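Local coordinates for protein methyltransferase (Thermus thermophilus, PDB 3TMA) that uses S-adenosyl-L-methionine to methylate N2 of the guanosine at position 6 of tRNA, through a Rossmann-fold catalytic domain joined to an N-terminal THUMP domain, at residues 246-251 / 256-261; 194-199 / 219-224; 88-93 / 122-127; 321-326 / 347-352. One frame throughout, in Å; residues are numbered along the deposited sequence. Where two conformers were deposited one is given.

Interaction 1: residues 246-251 / 256-261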
loop_
_atom_site.group_PDB
_atom_site.type_symbol
_atom_site.label_atom_id
_atom_site.label_comp_id
_atom_site.label_asym_id
_atom_site.label_seq_id
_atom_site.Cartn_x
_atom_site.Cartn_y
_atom_site.Cartn_z
ATOM N N GLU A 246 15.480 16.160 -5.445
ATOM C CA GLU A 246 14.472 17.183 -5.176
ATOM C C GLU A 246 13.416 16.736 -4.161
ATOM O O GLU A 246 13.031 17.497 -3.223
ATOM C CB GLU A 246 13.802 17.618 -6.491
ATOM C CG GLU A 246 14.583 18.718 -7.206
ATOM C CD GLU A 246 13.984 19.095 -8.574
ATOM O OE1 GLU A 246 12.835 18.696 -8.882
ATOM O OE2 GLU A 246 14.684 19.782 -9.346
ATOM N N ALA A 247 12.921 15.523 -4.360
ATOM C CA ALA A 247 11.948 14.953 -3.439
ATOM C C ALA A 247 12.516 14.749 -2.043
ATOM O O ALA A 247 11.801 14.982 -1.032
ATOM C CB ALA A 247 11.393 13.609 -3.991
ATOM N N ALA A 248 13.762 14.258 -1.957
ATOM C CA ALA A 248 14.407 14.064 -0.654
ATOM C C ALA A 248 14.477 15.397 0.094
ATOM O O ALA A 248 14.148 15.460 1.278
ATOM C CB ALA A 248 15.811 13.490 -0.809
ATOM N N LEU A 249 14.939 16.452 -0.574
ATOM C CA LEU A 249 15.000 17.764 0.053
ATOM C C LEU A 249 13.609 18.272 0.514
ATOM O O LEU A 249 13.459 18.798 1.622
ATOM C CB LEU A 249 15.720 18.777 -0.852
ATOM C CG LEU A 249 15.812 20.205 -0.236
ATOM C CD1 LEU A 249 16.618 20.210 1.048
ATOM C CD2 LEU A 249 16.365 21.244 -1.191
ATOM N N ALA A 250 12.582 18.099 -0.319
ATOM C CA ALA A 250 11.257 18.641 -0.016
ATOM C C ALA A 250 10.651 18.024 1.259
ATOM O O ALA A 250 9.876 18.676 1.972
ATOM C CB ALA A 250 10.318 18.423 -1.209
ATOM N N SER A 251 11.014 16.780 1.557
ATOM C CA SER A 251 10.527 16.141 2.792
ATOM C C SER A 251 11.548 16.065 3.925
ATOM O O SER A 251 11.288 15.377 4.903
ATOM C CB SER A 251 10.047 14.701 2.506
ATOM O OG SER A 251 8.853 14.681 1.725
ATOM N N ILE A 256 20.080 10.877 2.241
ATOM C CA ILE A 256 20.156 9.740 1.290
ATOM C C ILE A 256 21.301 10.002 0.290
ATOM O O ILE A 256 21.398 11.107 -0.252
ATOM C CB ILE A 256 18.864 9.598 0.496
ATOM C CG1 ILE A 256 17.705 9.221 1.448
ATOM C CG2 ILE A 256 19.033 8.524 -0.601
ATOM C CD1 ILE A 256 16.304 9.551 0.826
ATOM N N ARG A 257 22.134 8.986 0.027
ATOM C CA ARG A 257 23.219 9.127 -0.937
ATOM C C ARG A 257 22.714 8.576 -2.239
ATOM O O ARG A 257 22.674 7.334 -2.412
ATOM C CB ARG A 257 24.440 8.333 -0.470
ATOM C CG ARG A 257 25.652 8.321 -1.468
ATOM C CD ARG A 257 26.960 7.801 -0.775
ATOM N NE ARG A 257 28.038 7.488 -1.725
ATOM C CZ ARG A 257 28.872 8.414 -2.210
ATOM N NH1 ARG A 257 28.726 9.693 -1.866
ATOM N NH2 ARG A 257 29.825 8.077 -3.068
ATOM N N PHE A 258 22.296 9.468 -3.142
ATOM C CA PHE A 258 21.871 9.056 -4.494
ATOM C C PHE A 258 23.083 9.085 -5.433
ATOM O O PHE A 258 23.771 10.095 -5.540
ATOM C CB PHE A 258 20.806 9.990 -5.092
ATOM C CG PHE A 258 19.447 9.916 -4.398
ATOM C CD1 PHE A 258 18.552 8.908 -4.709
ATOM C CD2 PHE A 258 19.083 10.877 -3.467
ATOM C CE1 PHE A 258 17.287 8.832 -4.093
ATOM C CE2 PHE A 258 17.832 10.815 -2.818
ATOM C CZ PHE A 258 16.942 9.792 -3.119
ATOM N N LEU A 259 23.252 8.033 -6.214
ATOM C CA LEU A 259 24.454 7.902 -7.026
ATOM C C LEU A 259 24.092 7.319 -8.384
ATOM O O LEU A 259 23.224 6.445 -8.484
ATOM C CB LEU A 259 25.401 6.957 -6.286
ATOM C CG LEU A 259 26.908 7.107 -6.185
ATOM C CD1 LEU A 259 27.390 8.532 -5.729
ATOM C CD2 LEU A 259 27.432 5.988 -5.264
ATOM N N ARG A 260 24.723 7.816 -9.448
ATOM C CA ARG A 260 24.579 7.190 -10.747
ATOM C C ARG A 260 25.339 5.865 -10.692
ATOM O O ARG A 260 26.523 5.847 -10.387
ATOM C CB ARG A 260 25.127 8.095 -11.859
ATOM C CG ARG A 260 25.011 7.450 -13.253
ATOM C CD ARG A 260 25.955 8.119 -14.293
ATOM N NE ARG A 260 26.411 7.172 -15.325
ATOM C CZ ARG A 260 25.719 6.851 -16.423
ATOM N NH1 ARG A 260 26.218 5.982 -17.291
ATOM N NH2 ARG A 260 24.528 7.391 -16.654
ATOM N N ALA A 261 24.651 4.757 -10.948
ATOM C CA ALA A 261 25.192 3.440 -10.608
ATOM C C ALA A 261 24.530 2.359 -11.460
ATOM O O ALA A 261 23.299 2.338 -11.619
ATOM C CB ALA A 261 24.960 3.149 -9.156
#

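Interaction 2: residues 194-199 / 219-224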
loop_
_atom_site.group_PDB
_atom_site.type_symbol
_atom_site.label_atom_id
_atom_site.label_comp_id
_atom_site.label_asym_id
_atom_site.label_seq_id
_atom_site.Cartn_x
_atom_site.Cartn_y
_atom_site.Cartn_z
ATOM N N ALA A 194 6.190 -2.147 2.593
ATOM C CA ALA A 194 6.105 -3.612 2.735
ATOM C C ALA A 194 7.457 -4.304 2.491
ATOM O O ALA A 194 7.818 -5.237 3.235
ATOM C CB ALA A 194 5.043 -4.181 1.763
ATOM N N LEU A 195 8.219 -3.870 1.472
ATOM C CA LEU A 195 9.566 -4.467 1.279
ATOM C C LEU A 195 10.451 -4.248 2.513
ATOM O O LEU A 195 11.213 -5.148 2.940
ATOM C CB LEU A 195 10.288 -3.874 0.046
ATOM C CG LEU A 195 9.632 -4.185 -1.302
ATOM C CD1 LEU A 195 10.390 -3.471 -2.453
ATOM C CD2 LEU A 195 9.609 -5.719 -1.515
ATOM N N LEU A 196 10.411 -3.024 3.029
ATOM C CA LEU A 196 11.118 -2.650 4.251
ATOM C C LEU A 196 10.816 -3.614 5.417
ATOM O O LEU A 196 11.713 -4.133 6.074
ATOM C CB LEU A 196 10.662 -1.249 4.616
ATOM C CG LEU A 196 11.499 -0.308 5.443
ATOM C CD1 LEU A 196 12.913 -0.171 4.885
ATOM C CD2 LEU A 196 10.770 1.023 5.432
ATOM N N ARG A 197 9.521 -3.819 5.681
ATOM C CA ARG A 197 9.067 -4.711 6.742
ATOM C C ARG A 197 9.359 -6.190 6.470
ATOM O O ARG A 197 9.755 -6.939 7.388
ATOM C CB ARG A 197 7.548 -4.512 6.965
ATOM C CG ARG A 197 7.250 -3.141 7.591
ATOM C CD ARG A 197 5.751 -2.798 7.659
ATOM N NE ARG A 197 5.538 -1.577 8.457
ATOM C CZ ARG A 197 4.993 -1.545 9.678
ATOM N NH1 ARG A 197 4.531 -2.655 10.256
ATOM N NH2 ARG A 197 4.914 -0.396 10.328
ATOM N N LEU A 198 9.147 -6.636 5.224
ATOM C CA LEU A 198 9.445 -8.040 4.905
ATOM C C LEU A 198 10.943 -8.349 5.029
ATOM O O LEU A 198 11.313 -9.463 5.327
ATOM C CB LEU A 198 8.956 -8.408 3.510
ATOM C CG LEU A 198 7.439 -8.409 3.391
ATOM C CD1 LEU A 198 7.040 -8.371 1.899
ATOM C CD2 LEU A 198 6.899 -9.680 4.102
ATOM N N ALA A 199 11.786 -7.358 4.780
ATOM C CA ALA A 199 13.251 -7.501 4.940
ATOM C C ALA A 199 13.709 -7.310 6.392
ATOM O O ALA A 199 14.895 -7.477 6.710
ATOM C CB ALA A 199 13.991 -6.512 4.042
ATOM N N LEU A 219 13.147 6.985 -0.252
ATOM C CA LEU A 219 12.489 7.996 0.550
ATOM C C LEU A 219 11.668 7.293 1.615
ATOM O O LEU A 219 11.613 7.771 2.748
ATOM C CB LEU A 219 11.552 8.870 -0.344
ATOM C CG LEU A 219 12.272 9.652 -1.472
ATOM C CD1 LEU A 219 11.273 10.185 -2.529
ATOM C CD2 LEU A 219 13.065 10.810 -0.881
ATOM N N GLU A 220 10.928 6.226 1.238
ATOM C CA GLU A 220 10.162 5.460 2.234
ATOM C C GLU A 220 11.051 4.917 3.365
ATOM O O GLU A 220 10.713 5.024 4.588
ATOM C CB GLU A 220 9.345 4.342 1.583
ATOM C CG GLU A 220 8.395 3.610 2.580
ATOM C CD GLU A 220 7.177 4.474 3.066
ATOM O OE1 GLU A 220 6.910 5.565 2.518
ATOM O OE2 GLU A 220 6.499 4.055 4.018
ATOM N N ALA A 221 12.191 4.353 2.973
ATOM C CA ALA A 221 13.151 3.838 3.935
ATOM C C ALA A 221 13.679 4.968 4.868
ATOM O O ALA A 221 13.745 4.806 6.094
ATOM C CB ALA A 221 14.335 3.193 3.181
ATOM N N ALA A 222 14.132 6.076 4.276
ATOM C CA ALA A 222 14.695 7.198 5.077
ATOM C C ALA A 222 13.655 7.767 6.024
ATOM O O ALA A 222 13.930 7.966 7.214
ATOM C CB ALA A 222 15.252 8.310 4.178
ATOM N N SER A 223 12.430 7.930 5.523
ATOM C CA SER A 223 11.353 8.521 6.306
ATOM C C SER A 223 10.985 7.603 7.477
ATOM O O SER A 223 10.664 8.072 8.558
ATOM C CB SER A 223 10.140 8.774 5.404
ATOM O OG SER A 223 8.959 9.006 6.157
ATOM N N THR A 224 11.060 6.289 7.261
ATOM C CA THR A 224 10.697 5.301 8.295
ATOM C C THR A 224 11.820 5.041 9.314
ATOM O O THR A 224 11.560 4.923 10.507
ATOM C CB THR A 224 10.363 3.932 7.641
ATOM O OG1 THR A 224 9.282 4.119 6.715
ATOM C CG2 THR A 224 9.957 2.903 8.735
#

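Interaction 3: residues 88-93 / 122-127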
loop_
_atom_site.group_PDB
_atom_site.type_symbol
_atom_site.label_atom_id
_atom_site.label_comp_id
_atom_site.label_asym_id
_atom_site.label_seq_id
_atom_site.Cartn_x
_atom_site.Cartn_y
_atom_site.Cartn_z
ATOM N N GLU A 88 -35.999 -10.192 1.529
ATOM C CA GLU A 88 -37.104 -9.252 1.428
ATOM C C GLU A 88 -36.551 -7.816 1.308
ATOM O O GLU A 88 -35.789 -7.367 2.167
ATOM C CB GLU A 88 -38.006 -9.378 2.671
ATOM C CG GLU A 88 -38.823 -10.674 2.725
ATOM C CD GLU A 88 -39.963 -10.637 3.742
ATOM O OE1 GLU A 88 -40.704 -9.632 3.794
ATOM O OE2 GLU A 88 -40.144 -11.634 4.469
ATOM N N ASP A 89 -36.887 -7.138 0.211
ATOM C CA ASP A 89 -36.654 -5.703 0.050
ATOM C C ASP A 89 -35.266 -5.234 0.503
ATOM O O ASP A 89 -35.144 -4.414 1.415
ATOM C CB ASP A 89 -37.761 -4.914 0.757
ATOM C CG ASP A 89 -37.655 -3.405 0.525
ATOM O OD1 ASP A 89 -37.051 -2.969 -0.495
ATOM O OD2 ASP A 89 -38.171 -2.650 1.382
ATOM N N PRO A 90 -34.207 -5.760 -0.130
ATOM C CA PRO A 90 -32.882 -5.377 0.325
ATOM C C PRO A 90 -32.600 -3.884 0.131
ATOM O O PRO A 90 -31.943 -3.272 0.990
ATOM C CB PRO A 90 -31.925 -6.252 -0.520
ATOM C CG PRO A 90 -32.792 -6.841 -1.632
ATOM C CD PRO A 90 -34.179 -6.912 -1.050
ATOM N N LEU A 91 -33.112 -3.280 -0.940
ATOM C CA LEU A 91 -32.866 -1.833 -1.135
ATOM C C LEU A 91 -33.543 -0.987 -0.051
ATOM O O LEU A 91 -32.957 -0.023 0.431
ATOM C CB LEU A 91 -33.238 -1.330 -2.536
ATOM C CG LEU A 91 -32.518 -2.018 -3.714
ATOM C CD1 LEU A 91 -33.084 -1.607 -5.092
ATOM C CD2 LEU A 91 -31.007 -1.773 -3.650
ATOM N N GLY A 92 -34.774 -1.346 0.305
ATOM C CA GLY A 92 -35.492 -0.685 1.399
ATOM C C GLY A 92 -34.734 -0.810 2.720
ATOM O O GLY A 92 -34.599 0.168 3.456
ATOM N N ALA A 93 -34.177 -1.986 2.986
ATOM C CA ALA A 93 -33.458 -2.193 4.237
ATOM C C ALA A 93 -32.195 -1.335 4.294
ATOM O O ALA A 93 -31.902 -0.746 5.332
ATOM C CB ALA A 93 -33.139 -3.652 4.437
ATOM N N HIS A 122 -26.539 -10.730 -6.228
ATOM C CA HIS A 122 -27.651 -9.972 -5.637
ATOM C C HIS A 122 -28.616 -9.592 -6.751
ATOM O O HIS A 122 -28.185 -9.419 -7.882
ATOM C CB HIS A 122 -27.130 -8.707 -4.958
ATOM C CG HIS A 122 -26.157 -8.985 -3.858
ATOM N ND1 HIS A 122 -24.801 -8.771 -3.992
ATOM C CD2 HIS A 122 -26.337 -9.523 -2.629
ATOM C CE1 HIS A 122 -24.189 -9.150 -2.882
ATOM N NE2 HIS A 122 -25.099 -9.620 -2.043
ATOM N N PRO A 123 -29.921 -9.468 -6.440
ATOM C CA PRO A 123 -30.870 -9.059 -7.477
ATOM C C PRO A 123 -30.845 -7.547 -7.796
ATOM O O PRO A 123 -31.667 -7.085 -8.584
ATOM C CB PRO A 123 -32.222 -9.471 -6.881
ATOM C CG PRO A 123 -32.031 -9.212 -5.413
ATOM C CD PRO A 123 -30.574 -9.599 -5.121
ATOM N N PHE A 124 -29.874 -6.802 -7.270
ATOM C CA PHE A 124 -29.765 -5.360 -7.562
ATOM C C PHE A 124 -28.317 -5.038 -7.974
ATOM O O PHE A 124 -27.400 -5.793 -7.634
ATOM C CB PHE A 124 -30.129 -4.527 -6.323
ATOM C CG PHE A 124 -29.359 -4.920 -5.080
ATOM C CD1 PHE A 124 -28.082 -4.428 -4.853
ATOM C CD2 PHE A 124 -29.908 -5.809 -4.162
ATOM C CE1 PHE A 124 -27.361 -4.806 -3.727
ATOM C CE2 PHE A 124 -29.200 -6.202 -3.041
ATOM C CZ PHE A 124 -27.932 -5.686 -2.809
ATOM N N THR A 125 -28.107 -3.886 -8.623
ATOM C CA THR A 125 -26.761 -3.434 -8.986
ATOM C C THR A 125 -26.249 -2.340 -8.056
ATOM O O THR A 125 -27.034 -1.718 -7.308
ATOM C CB THR A 125 -26.769 -2.869 -10.431
ATOM O OG1 THR A 125 -27.619 -1.710 -10.459
ATOM C CG2 THR A 125 -27.294 -3.944 -11.443
ATOM N N SER A 126 -24.955 -2.036 -8.152
ATOM C CA SER A 126 -24.366 -0.993 -7.313
ATOM C C SER A 126 -24.962 0.398 -7.598
ATOM O O SER A 126 -25.284 1.130 -6.670
ATOM C CB SER A 126 -22.841 -0.966 -7.468
ATOM O OG SER A 126 -22.315 -2.178 -6.952
ATOM N N PRO A 127 -25.128 0.759 -8.888
ATOM C CA PRO A 127 -25.813 2.031 -9.160
ATOM C C PRO A 127 -27.214 2.138 -8.521
ATOM O O PRO A 127 -27.569 3.225 -8.057
ATOM C CB PRO A 127 -25.898 2.069 -10.686
ATOM C CG PRO A 127 -24.705 1.319 -11.118
ATOM C CD PRO A 127 -24.624 0.149 -10.127
#

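Interaction 4: residues 321-326 / 347-352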
loop_
_atom_site.group_PDB
_atom_site.type_symbol
_atom_site.label_atom_id
_atom_site.label_comp_id
_atom_site.label_asym_id
_atom_site.label_seq_id
_atom_site.Cartn_x
_atom_site.Cartn_y
_atom_site.Cartn_z
ATOM N N ALA A 321 10.256 -17.670 -11.742
ATOM C CA ALA A 321 11.046 -18.786 -12.228
ATOM C C ALA A 321 12.432 -18.318 -12.713
ATOM O O ALA A 321 13.454 -18.944 -12.449
ATOM C CB ALA A 321 10.307 -19.526 -13.331
ATOM N N LEU A 322 12.467 -17.227 -13.452
ATOM C CA LEU A 322 13.732 -16.729 -13.959
ATOM C C LEU A 322 14.624 -16.222 -12.815
ATOM O O LEU A 322 15.847 -16.391 -12.831
ATOM C CB LEU A 322 13.466 -15.572 -14.916
ATOM C CG LEU A 322 14.645 -15.137 -15.768
ATOM C CD1 LEU A 322 15.019 -16.305 -16.728
ATOM C CD2 LEU A 322 14.208 -13.910 -16.547
ATOM N N LEU A 323 14.020 -15.496 -11.887
ATOM C CA LEU A 323 14.745 -15.023 -10.700
ATOM C C LEU A 323 15.382 -16.189 -9.965
ATOM O O LEU A 323 16.542 -16.127 -9.560
ATOM C CB LEU A 323 13.788 -14.291 -9.746
ATOM C CG LEU A 323 14.378 -13.520 -8.549
ATOM C CD1 LEU A 323 15.040 -14.410 -7.520
ATOM C CD2 LEU A 323 15.351 -12.493 -9.079
ATOM N N LYS A 324 14.605 -17.237 -9.747
ATOM C CA LYS A 324 15.106 -18.388 -9.006
ATOM C C LYS A 324 16.191 -19.142 -9.750
ATOM O O LYS A 324 17.177 -19.560 -9.152
ATOM C CB LYS A 324 13.967 -19.293 -8.541
ATOM C CG LYS A 324 13.013 -18.533 -7.615
ATOM C CD LYS A 324 12.389 -19.443 -6.572
ATOM C CE LYS A 324 10.931 -19.638 -6.831
ATOM N NZ LYS A 324 10.772 -20.293 -8.135
ATOM N N ARG A 325 16.039 -19.267 -11.062
ATOM C CA ARG A 325 17.103 -19.749 -11.883
ATOM C C ARG A 325 18.428 -18.970 -11.723
ATOM O O ARG A 325 19.503 -19.577 -11.757
ATOM C CB ARG A 325 16.639 -19.725 -13.349
ATOM C CG ARG A 325 17.713 -20.028 -14.397
ATOM C CD ARG A 325 17.824 -21.522 -14.736
ATOM N NE ARG A 325 16.554 -22.025 -15.243
ATOM C CZ ARG A 325 16.393 -22.653 -16.404
ATOM N NH1 ARG A 325 15.176 -23.022 -16.775
ATOM N NH2 ARG A 325 17.437 -22.929 -17.185
ATOM N N ALA A 326 18.355 -17.641 -11.559
ATOM C CA ALA A 326 19.534 -16.792 -11.437
ATOM C C ALA A 326 20.136 -16.685 -10.032
ATOM O O ALA A 326 21.151 -16.012 -9.853
ATOM C CB ALA A 326 19.207 -15.380 -11.979
ATOM N N ARG A 347 5.687 -11.383 -7.370
ATOM C CA ARG A 347 6.061 -12.046 -6.129
ATOM C C ARG A 347 7.014 -11.142 -5.365
ATOM O O ARG A 347 7.772 -10.372 -5.985
ATOM C CB ARG A 347 6.765 -13.383 -6.466
ATOM C CG ARG A 347 5.772 -14.543 -6.696
ATOM C CD ARG A 347 4.889 -14.335 -7.942
ATOM N NE ARG A 347 4.129 -15.559 -8.230
ATOM C CZ ARG A 347 2.833 -15.615 -8.499
ATOM N NH1 ARG A 347 2.155 -14.509 -8.788
ATOM N NH2 ARG A 347 2.241 -16.808 -8.604
ATOM N N VAL A 348 6.972 -11.202 -4.035
ATOM C CA VAL A 348 8.068 -10.638 -3.206
ATOM C C VAL A 348 8.860 -11.834 -2.653
ATOM O O VAL A 348 8.281 -12.775 -2.068
ATOM C CB VAL A 348 7.575 -9.785 -1.998
ATOM C CG1 VAL A 348 8.792 -9.359 -1.108
ATOM C CG2 VAL A 348 6.819 -8.501 -2.493
ATOM N N PHE A 349 10.165 -11.818 -2.869
ATOM C CA PHE A 349 11.032 -12.839 -2.257
ATOM C C PHE A 349 11.896 -12.177 -1.211
ATOM O O PHE A 349 12.352 -11.068 -1.440
ATOM C CB PHE A 349 11.945 -13.413 -3.359
ATOM C CG PHE A 349 11.200 -14.264 -4.380
ATOM C CD1 PHE A 349 10.505 -15.395 -3.995
ATOM C CD2 PHE A 349 11.246 -13.964 -5.727
ATOM C CE1 PHE A 349 9.824 -16.229 -4.955
ATOM C CE2 PHE A 349 10.596 -14.818 -6.681
ATOM C CZ PHE A 349 9.879 -15.929 -6.270
ATOM N N VAL A 350 12.085 -12.826 -0.072
ATOM C CA VAL A 350 13.087 -12.411 0.886
ATOM C C VAL A 350 14.214 -13.436 0.860
ATOM O O VAL A 350 13.979 -14.628 1.078
ATOM C CB VAL A 350 12.509 -12.299 2.339
ATOM C CG1 VAL A 350 13.600 -11.793 3.314
ATOM C CG2 VAL A 350 11.348 -11.274 2.307
ATOM N N LEU A 351 15.425 -12.949 0.615
ATOM C CA LEU A 351 16.624 -13.787 0.577
ATOM C C LEU A 351 17.505 -13.417 1.759
ATOM O O LEU A 351 17.545 -12.250 2.168
ATOM C CB LEU A 351 17.400 -13.541 -0.726
ATOM C CG LEU A 351 16.563 -13.490 -2.011
ATOM C CD1 LEU A 351 17.382 -12.910 -3.147
ATOM C CD2 LEU A 351 16.004 -14.854 -2.393
ATOM N N GLU A 352 18.168 -14.412 2.334
ATOM C CA GLU A 352 19.138 -14.172 3.382
ATOM C C GLU A 352 20.484 -14.756 2.942
ATOM O O GLU A 352 20.567 -15.895 2.465
ATOM C CB GLU A 352 18.702 -14.819 4.720
ATOM C CG GLU A 352 19.742 -14.603 5.827
ATOM C CD GLU A 352 19.393 -15.276 7.169
ATOM O OE1 GLU A 352 18.425 -16.061 7.231
ATOM O OE2 GLU A 352 20.128 -15.052 8.165
#

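Interaction 1: residues 246-251 / 256-261
A248, on the last turn of helix 238-250, presents its CB to two side chains at the start of strand 257-260: the ring of F258 and the end of I256. The methyl comes in at the edge of the phenyl ring and near its plane, with A248 CB 3.9 Å from F258 CE2. The second touch is looser, A248 CB to I256 CD1 at 4.3 Å. F258 CG is anti to the carbonyl carbon: chi1 (-69°) carries the ring to the helix side, and chi2 (-82°) sets its turn, an edge carbon, CE2, meeting the methyl. I256 has a similar first torsion, and the extended chi2 (160°) stretches it toward A248, within reach of its methyl. I256 and F258 also support each other: CG2 of I256 sits 3.4 Å above one face of the F258 ring, offset toward its rim. The three residues are buried and the contact is wholly apolar. The nearest CA atoms are those of A248 and I256, 7.5 Å apart. Just beyond, S251 leaves helical geometry and the chain turns back toward the strand. F258 also lies close to G215, which by similarity belongs to the S-adenosyl-L-methionine site. The pair belongs to the beta-alpha-beta unit of strand 231-235, helix 238-250 and strand 257-260 in the Rossmann-fold methyltransferase domain. Strand 257-260 is one of the sheet's two edge strands, bonded in parallel to 231-235; R245 of the helix donates to the carbonyl O of F258, and L219 of helix 216-225 packs on both A248 and I256.

Interaction 2: residues 194-199 / 219-224
L196 of helix 189-198 reaches across to helix 216-225 within the Rossmann-fold methyltransferase domain. CD1 rests on A221, 4.0 Å from A221 CB, while CD2 sits over A221 CA and E220 O and meets T224 tip to tip, 3.7 Å from both T224 CB and T224 OG1. With CG anti to the backbone N (chi1 -155°), the leucine fork points at the neighbouring helix; a second conformer was also deposited, so these contacts describe one of two states. T224 is itself held in place: its OG1 donates to E220 O at 2.7 Å, and T224 N reaches the same oxygen at 3.0 Å from the opposite face of the carbonyl plane. Farther out, Q193 of the first helix bonds through NE2 to both T224 OG1 and E220 OE2, and its OE1 takes R197 NE. The other carboxylate oxygen, E220 OE1, forms salt bridges with R177 and R71. E220 is also near T216, a probable S-adenosyl-L-methionine site residue. The helix segments make an angle of 62°, their axes approaching to 10.3 Å. A mainly apolar touch, with one methyl against the T224 hydroxyl, is flanked by a polar network: the buried carboxylate of E220 is matched by two arginines and an amide, which would probably favour its ionised form.

Interaction 3: residues 88-93 / 122-127
The phenyl ring of F124 is packed on both faces, with L91 of helix 90-99 on one and H122, two residues earlier in the chain, on the other, in the THUMP domain. L91 CD2 makes a CH-pi contact, 4.3 Å from the ring centroid and 27° off the normal; its nearest ring atom is F124 CG, at 3.8 Å. On the opposite face, H122 CB lies 3.7 Å above the plane, offset toward the rim. P90 approaches obliquely at the CE2 side, with P90 CB 3.7 Å from F124 CE2 and P90 CG 3.9 Å from the same atom. F124 adopts the crowded position, CG between the backbone N and the carbonyl carbon (chi1 53°), and this swings the ring toward the first turn of helix 90-99. The leucine and the phenylalanine run antiparallel alongside one another. The contact joins the start of helix 90-99 to the chain leading from strand 112-119 into helix 126-141. V129 of that second helix touches both L91 and F124, while R118 of the strand also packs on F124. Each helix has a side-chain cap at its beginning. T125 is the N-cap of helix 126-141, its hydroxyl capping a backbone N while E128 OE1 accepts from T125 N, the reciprocal pairing of a capping box. D89 is the N-cap of helix 90-99 and also forms a salt bridge through OD2 with R96. Its other oxygen, D89 OD1, accepts from G92 N at 2.9 Å, met from above the carboxylate plane.

Interaction 4: residues 321-326 / 347-352
F349 of strand 347-353 packs against L323 and K324 of helix 320-326, which lies across one face of the Rossmann-fold methyltransferase sheet. The strand runs antiparallel to both its neighbours, 312-317 and 331-338, in the 3-2-1-4-5-7-6 order familiar from this class of enzyme. At its start, R347 places CB over one face of the F349 ring, 4.0 Å above the plane and offset toward the rim; R347 NH1 bonds to the carbonyl O of Y345. V348 points to the opposite face of the sheet, against L195 and L198 of helix 189-198. F349 then turns its ring to helix 320-326, with CG anti to the carbonyl carbon (chi1 -70°). L323 CD1 comes within 4.2 Å of F349 CD2 from an oblique direction, and L333 and A336 of strand 331-338 pack on the same phenylalanine. V350 points to the same side as V348, packing on L198. The valines thus serve helix 189-198 and F349 serves helix 320-326, while E352 closes the segment with a salt bridge to R334. K324 completes the contact from the exposed side with its aliphatic chain, bent from chi2 onward and crossing F349 at about a right angle. Its last methylene makes the touch: K324 CE lies 3.9 Å from F349 CZ and 4.0 Å from F349 CE1.

In the fold
From the N terminus the contacts follow one another in series, and none nests in or crosses another. Interaction 3 closes a loop within the THUMP domain, far from the rest: its centre is about 52 Å from that of interaction 1. Interaction 2 opens the methyltransferase half by joining helices 189-198 and 216-225. Interaction 1 then closes a short loop at one edge of the sheet, and interaction 4 a longer loop, through strand 331-338, toward the opposite edge. Interaction 2 bridges these two: helix 216-225 packs on interaction 1, and helix 189-198 on the strand of interaction 4, whose helix 320-326 covers the other face of the sheet.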